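Local coordinates for protein kinase A regulatory subunit, putative (PDB 6FTF) that probably holds the catalytic subunit of a cAMP-independent kinase in check and binds nucleoside analogues in two domains of the cyclic nucleotide-binding family, at residues T209-G214 with P221-E226; R243-V248 with G294-S299. One frame throughout, in Å; residues are numbered along the deposited sequence. Where two conformers were deposited one is given.

In the fold
Both contacts contribute residues to the pocket for 7-cyano-7-deazainosine in the second cyclic nucleotide-binding domain, contact 2 through 243-248 alone, and their centres lie about 14 Å apart. Contact 1 is the hairpin of strands 209-215 and 221-228, the latter at the rim of its sheet; one face lies under the base, while the other carries charge. Contact 2 is the more exposed, though nearer the chain's centre: 243-248 runs from the pocket into strand 247-250, the other neighbour of 209-215, and meets the chain after helix 285-293. The two adjoin where Val212 packs on Ala246. Antiparallel backbone bonds, interrupted by a bulge, and a salt-bridge network hold contact 1; contact 2 relies on one direct backbone bond, a water bridge and small apolar touches.

Contact 1 of 2, residues T209-G214 with P221-E226; sequences TVEVIG and PTKVCE. With 7CI (7-cyano-7-deazainosine), chain E.
Glu211 sets CG between its backbone N and carbonyl carbon (chi1 60°) and then runs extended, while Lys223 holds CG opposite its own N (chi1 -178°) and stretches out across it at about a right angle. The ammonium thus reaches carboxylates on both strands: NZ of Lys223 lies 2.9 Å from Glu211 OE2 and 2.7 Å from Glu226 OE1, in each case on the anti lone pair. A long, flexible lysine suits this place, because its extended chain lays CE against Glu211 CB and carries NZ to both carboxylates.

The backbone is antiparallel, with a beta bulge that sets Val224 and Cys225 opposite Val212. Val212 N bonds Cys225 O (2.9 Å, N-H...O 176°), and Val224 N returns to Val212 O at 2.8 Å. Nearer the turn, Gly214 and Thr222 exchange two further bonds. The bulge turns Val224 and Cys225 to the same side as Val212, toward one face of the nucleobase. There Val212 CG1 sits 3.6 Å from C2 of 7-cyano-7-deazainosine, Cys225 SG 3.6 Å from its C3, and Val224 CG1 3.7 Å from its N3. Compact branched or sulfur side chains suit a flat aromatic surface.

The hairpin is therefore two-sided: apolar contacts receive the base, and on the other face one lysine probably offsets the repulsion between two nearby glutamates.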
loop_
_atom_site.group_PDB
_atom_site.type_symbol
_atom_site.label_atom_id
_atom_site.label_comp_id
_atom_site.label_asym_id
_atom_site.label_seq_id
_atom_site.Cartn_x
_atom_site.Cartn_y
_atom_site.Cartn_z
ATOM N N THR A 209 -20.299 2.500 12.897
ATOM C CA THR A 209 -20.932 3.403 11.947
ATOM C C THR A 209 -20.348 4.801 12.076
ATOM O O THR A 209 -19.907 5.215 13.146
ATOM C CB THR A 209 -22.448 3.419 12.210
ATOM O OG1 THR A 209 -22.941 2.076 12.062
ATOM C CG2 THR A 209 -23.207 4.318 11.270
ATOM N N VAL A 210 -20.294 5.499 10.942
ATOM C CA VAL A 210 -19.781 6.861 10.851
ATOM C C VAL A 210 -20.789 7.736 10.127
ATOM O O VAL A 210 -21.634 7.255 9.374
ATOM C CB VAL A 210 -18.408 6.945 10.126
ATOM C CG1 VAL A 210 -17.394 6.026 10.805
ATOM C CG2 VAL A 210 -18.548 6.604 8.633
ATOM N N GLU A 211 -20.660 9.045 10.330
ATOM C CA GLU A 211 -21.435 10.036 9.595
ATOM C C GLU A 211 -20.492 10.975 8.859
ATOM O O GLU A 211 -19.427 11.325 9.359
ATOM C CB GLU A 211 -22.367 10.845 10.512
ATOM C CG GLU A 211 -21.670 11.626 11.621
ATOM C CD GLU A 211 -22.633 12.294 12.605
ATOM O OE1 GLU A 211 -22.151 13.011 13.525
ATOM O OE2 GLU A 211 -23.865 12.107 12.477
ATOM N N VAL A 212 -20.897 11.354 7.659
ATOM C CA VAL A 212 -20.151 12.267 6.798
ATOM C C VAL A 212 -20.842 13.619 6.884
ATOM O O VAL A 212 -22.055 13.697 6.676
ATOM C CB VAL A 212 -20.148 11.750 5.353
ATOM C CG1 VAL A 212 -19.412 12.695 4.437
ATOM C CG2 VAL A 212 -19.518 10.372 5.270
ATOM N N ILE A 213 -20.077 14.674 7.148
ATOM C CA ILE A 213 -20.630 15.993 7.421
ATOM C C ILE A 213 -19.972 17.000 6.483
ATOM O O ILE A 213 -18.773 17.286 6.601
ATOM C CB ILE A 213 -20.442 16.381 8.893
ATOM C CG1 ILE A 213 -21.108 15.326 9.790
ATOM C CG2 ILE A 213 -20.997 17.765 9.175
ATOM C CD1 ILE A 213 -20.813 15.509 11.253
ATOM N N GLY A 214 -20.761 17.531 5.547
ATOM C CA GLY A 214 -20.322 18.555 4.622
ATOM C C GLY A 214 -20.647 19.940 5.147
ATOM O O GLY A 214 -20.826 20.143 6.350
ATOM N N PRO A 221 -22.177 23.101 9.146
ATOM C CA PRO A 221 -22.157 21.641 8.996
ATOM C C PRO A 221 -23.519 21.112 8.585
ATOM O O PRO A 221 -24.564 21.564 9.075
ATOM C CB PRO A 221 -21.776 21.141 10.393
ATOM C CG PRO A 221 -21.124 22.301 11.062
ATOM C CD PRO A 221 -21.735 23.534 10.484
ATOM N N THR A 222 -23.509 20.131 7.689
ATOM C CA THR A 222 -24.742 19.487 7.253
ATOM C C THR A 222 -24.453 18.013 7.010
ATOM O O THR A 222 -23.458 17.663 6.366
ATOM C CB THR A 222 -25.309 20.159 5.989
ATOM O OG1 THR A 222 -26.555 19.552 5.633
ATOM C CG2 THR A 222 -24.360 20.053 4.806
ATOM N N LYS A 223 -25.307 17.139 7.530
ATOM C CA LYS A 223 -25.052 15.707 7.423
ATOM C C LYS A 223 -25.343 15.227 6.006
ATOM O O LYS A 223 -26.408 15.507 5.445
ATOM C CB LYS A 223 -25.902 14.945 8.439
ATOM C CG LYS A 223 -25.670 13.441 8.437
ATOM C CD LYS A 223 -26.177 12.794 9.722
ATOM C CE LYS A 223 -25.973 11.276 9.734
ATOM N NZ LYS A 223 -25.991 10.713 11.124
ATOM N N VAL A 224 -24.392 14.509 5.421
ATOM C CA VAL A 224 -24.531 14.004 4.064
ATOM C C VAL A 224 -25.066 12.581 4.050
ATOM O O VAL A 224 -26.011 12.273 3.317
ATOM C CB VAL A 224 -23.169 14.100 3.352
ATOM C CG1 VAL A 224 -23.220 13.439 1.986
ATOM C CG2 VAL A 224 -22.767 15.536 3.203
ATOM N N CYS A 225 -24.478 11.685 4.831
ATOM C CA CYS A 225 -24.863 10.277 4.832
ATOM C C CYS A 225 -24.140 9.573 5.971
ATOM O O CYS A 225 -23.373 10.190 6.718
ATOM C CB CYS A 225 -24.539 9.601 3.495
ATOM S SG CYS A 225 -22.769 9.358 3.157
ATOM N N GLU A 226 -24.379 8.267 6.084
ATOM C CA GLU A 226 -23.656 7.380 6.986
ATOM C C GLU A 226 -22.994 6.262 6.195
ATOM O O GLU A 226 -23.378 5.975 5.059
ATOM C CB GLU A 226 -24.599 6.758 8.026
ATOM C CG GLU A 226 -25.116 7.822 9.000
ATOM C CD GLU A 226 -25.895 7.258 10.182
ATOM O OE1 GLU A 226 -26.153 8.041 11.138
ATOM O OE2 GLU A 226 -26.247 6.058 10.170
HETATM C C1 7CI E . -16.268 11.090 2.401
HETATM N N1 7CI E . -17.193 11.988 1.611
HETATM O O1 7CI E . -15.539 11.863 3.328
HETATM C C2 7CI E . -18.371 11.610 1.144
HETATM N N2 7CI E . -19.012 10.426 1.287
HETATM O O2 7CI E . -14.917 9.185 2.023
HETATM C C3 7CI E . -20.259 10.318 0.787
HETATM N N3 7CI E . -20.839 11.369 0.059
HETATM O O3 7CI E . -12.905 10.712 1.183
HETATM C C4 7CI E . -20.191 12.559 -0.128
HETATM N N4 7CI E . -18.032 16.159 -0.489
HETATM C C5 7CI E . -18.915 12.734 0.450
HETATM O O5 7CI E . -20.774 13.429 -0.835
HETATM C C6 7CI E . -17.942 13.818 0.533
HETATM C C7 7CI E . -16.907 13.272 1.280
HETATM C C8 7CI E . -17.999 15.094 -0.025
HETATM C C9 7CI E . -15.257 10.427 1.531
HETATM C C10 7CI E . -14.159 11.357 1.561
HETATM C C11 7CI E . -14.148 11.760 3.052
HETATM C C12 7CI E . -13.450 13.150 3.344
HETATM O O4 7CI E . -13.894 14.105 2.443
#

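Contact 2 of 2, residues R243-V248 with G294-S299; sequences RTVADV and GAAQPS. With 7CI (7-cyano-7-deazainosine), chain E; EDO (1,2-ethanediol), chain D.
Arg243 and Gln297 lie side by side and point the same way, with Arg243 CD 3.5 Å from Gln297 CG. The arginine bends at chi3 (77°), which swings its guanidinium away from the straight line of the aliphatic chain; its plane stands 53° from that of the glutamine amide, with OE1 approaching obliquely. The polar end is held elsewhere as well: NE bonds the carbonyl of Gly196, and NH1 gives an in-plane hydrogen bond to a water (2.8 Å) that in turn donates to Pro298 O. Arginine suits this place because its methylenes can pack while NE serves one carbonyl directly and NH1 another through water.

Between the backbones, Arg243 N bonds Gln297 O at 2.9 Å, nearly along the C=O axis. Ser299 adds its CB against this backbone, small enough to fit, and sends its hydroxyl to Glu198 O. An ethanediol, probably from the crystallisation liquor, accepts a bond from Gln297 N and touches Ala296.

Val245 joins this seam to the ligand. With chi1 at -71° its two methyls part: CG1 meets Ala296 CB at 3.6 Å, and CG2 lies 3.3 Å from the cyano nitrogen N4 of 7-cyano-7-deazainosine. Tyr287 and Val290 of helix 285-293 cover the same valine. The short side chain of Ala296 suits this close approach to Val245.

The amides of Val245 and Ala246 make weak bonds to the ligand hydroxyl O4, each 3.3 Å long. A loop that presents backbone N-H groups beside the sugar and then enters a strand is consistent with the phosphate-binding cassette of cyclic nucleotide-binding domains, here occupied by a nucleoside and flanked by the C-terminal segment.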
loop_
_atom_site.group_PDB
_atom_site.type_symbol
_atom_site.label_atom_id
_atom_site.label_comp_id
_atom_site.label_asym_id
_atom_site.label_seq_id
_atom_site.Cartn_x
_atom_site.Cartn_y
_atom_site.Cartn_z
ATOM N N ARG A 243 -7.889 18.607 -0.891
ATOM C CA ARG A 243 -8.011 18.486 0.555
ATOM C C ARG A 243 -9.386 17.935 0.919
ATOM O O ARG A 243 -10.309 17.911 0.119
ATOM C CB ARG A 243 -7.732 19.835 1.229
ATOM C CG ARG A 243 -6.301 20.325 1.029
ATOM C CD ARG A 243 -6.037 21.633 1.727
ATOM N NE ARG A 243 -5.838 21.509 3.169
ATOM C CZ ARG A 243 -4.661 21.321 3.759
ATOM N NH1 ARG A 243 -3.567 21.152 3.061
ATOM N NH2 ARG A 243 -4.587 21.294 5.083
ATOM N N THR A 244 -9.530 17.491 2.158
ATOM C CA THR A 244 -10.770 16.830 2.554
ATOM C C THR A 244 -11.939 17.802 2.526
ATOM O O THR A 244 -11.830 18.966 2.923
ATOM C CB THR A 244 -10.638 16.174 3.927
ATOM O OG1 THR A 244 -10.302 17.175 4.871
ATOM C CG2 THR A 244 -9.589 15.075 3.943
ATOM N N VAL A 245 -13.060 17.304 2.035
ATOM C CA VAL A 245 -14.251 18.092 1.793
ATOM C C VAL A 245 -15.374 17.749 2.745
ATOM O O VAL A 245 -16.475 18.295 2.615
ATOM C CB VAL A 245 -14.690 17.989 0.319
ATOM C CG1 VAL A 245 -13.712 18.749 -0.563
ATOM C CG2 VAL A 245 -14.740 16.534 -0.133
ATOM N N ALA A 246 -15.140 16.861 3.704
ATOM C CA ALA A 246 -16.133 16.540 4.711
ATOM C C ALA A 246 -15.431 16.066 5.968
ATOM O O ALA A 246 -14.311 15.555 5.909
ATOM C CB ALA A 246 -17.063 15.428 4.228
ATOM N N ASP A 247 -16.108 16.242 7.099
ATOM C CA ASP A 247 -15.737 15.528 8.302
ATOM C C ASP A 247 -16.300 14.118 8.211
ATOM O O ASP A 247 -17.361 13.895 7.634
ATOM C CB ASP A 247 -16.347 16.174 9.539
ATOM C CG ASP A 247 -16.010 17.642 9.680
ATOM O OD1 ASP A 247 -14.817 17.963 9.802
ATOM O OD2 ASP A 247 -16.960 18.469 9.722
ATOM N N VAL A 248 -15.628 13.171 8.856
ATOM C CA VAL A 248 -16.178 11.838 9.076
ATOM C C VAL A 248 -16.070 11.569 10.564
ATOM O O VAL A 248 -14.966 11.623 11.124
ATOM C CB VAL A 248 -15.449 10.757 8.263
ATOM C CG1 VAL A 248 -16.102 9.422 8.526
ATOM C CG2 VAL A 248 -15.465 11.111 6.778
ATOM N N GLY A 294 -16.115 23.566 -7.756
ATOM C CA GLY A 294 -14.722 23.805 -7.451
ATOM C C GLY A 294 -14.438 24.099 -5.998
ATOM O O GLY A 294 -13.457 24.786 -5.697
ATOM N N ALA A 295 -15.231 23.547 -5.082
ATOM C CA ALA A 295 -15.205 23.925 -3.675
ATOM C C ALA A 295 -14.141 23.177 -2.871
ATOM O O ALA A 295 -14.421 22.634 -1.792
ATOM C CB ALA A 295 -16.586 23.693 -3.063
ATOM N N ALA A 296 -12.916 23.142 -3.375
ATOM C CA ALA A 296 -11.798 22.565 -2.646
ATOM C C ALA A 296 -10.509 23.051 -3.286
ATOM O O ALA A 296 -10.507 23.547 -4.418
ATOM C CB ALA A 296 -11.830 21.041 -2.689
ATOM N N GLN A 297 -9.414 22.912 -2.554
ATOM C CA GLN A 297 -8.098 23.210 -3.086
ATOM C C GLN A 297 -7.268 21.945 -3.236
ATOM O O GLN A 297 -7.567 20.902 -2.632
ATOM C CB GLN A 297 -7.342 24.255 -2.247
ATOM C CG GLN A 297 -6.763 23.716 -0.955
ATOM C CD GLN A 297 -6.140 24.808 -0.102
ATOM O OE1 GLN A 297 -6.667 25.148 0.964
ATOM N NE2 GLN A 297 -5.035 25.336 -0.534
ATOM N N PRO A 298 -6.201 22.002 -4.038
ATOM C CA PRO A 298 -5.422 20.801 -4.321
ATOM C C PRO A 298 -4.739 20.207 -3.101
ATOM O O PRO A 298 -4.459 20.867 -2.097
ATOM C CB PRO A 298 -4.369 21.299 -5.319
ATOM C CG PRO A 298 -5.036 22.425 -6.019
ATOM C CD PRO A 298 -5.815 23.109 -4.935
ATOM N N SER A 299 -4.420 18.922 -3.264
ATOM C CA SER A 299 -3.587 18.152 -2.348
ATOM C C SER A 299 -3.053 16.954 -3.128
ATOM O O SER A 299 -3.840 16.194 -3.697
ATOM C CB SER A 299 -4.417 17.642 -1.167
ATOM O OG SER A 299 -3.681 16.710 -0.395
HETATM C C1 7CI E . -16.268 11.090 2.401
HETATM N N1 7CI E . -17.193 11.988 1.611
HETATM O O1 7CI E . -15.539 11.863 3.328
HETATM C C2 7CI E . -18.371 11.610 1.144
HETATM N N2 7CI E . -19.012 10.426 1.287
HETATM O O2 7CI E . -14.917 9.185 2.023
HETATM C C3 7CI E . -20.259 10.318 0.787
HETATM N N3 7CI E . -20.839 11.369 0.059
HETATM O O3 7CI E . -12.905 10.712 1.183
HETATM C C4 7CI E . -20.191 12.559 -0.128
HETATM N N4 7CI E . -18.032 16.159 -0.489
HETATM C C5 7CI E . -18.915 12.734 0.450
HETATM O O5 7CI E . -20.774 13.429 -0.835
HETATM C C6 7CI E . -17.942 13.818 0.533
HETATM C C7 7CI E . -16.907 13.272 1.280
HETATM C C8 7CI E . -17.999 15.094 -0.025
HETATM C C9 7CI E . -15.257 10.427 1.531
HETATM C C10 7CI E . -14.159 11.357 1.561
HETATM C C11 7CI E . -14.148 11.760 3.052
HETATM C C12 7CI E . -13.450 13.150 3.344
HETATM O O4 7CI E . -13.894 14.105 2.443
HETATM C C1 EDO D . -11.031 21.482 0.974
HETATM O O1 EDO D . -10.139 22.306 0.211
HETATM C C2 EDO D . -12.352 22.207 1.233
HETATM O O2 EDO D . -12.139 23.488 1.845
HETATM O O HOH W 1 -3.101 20.770 0.301
#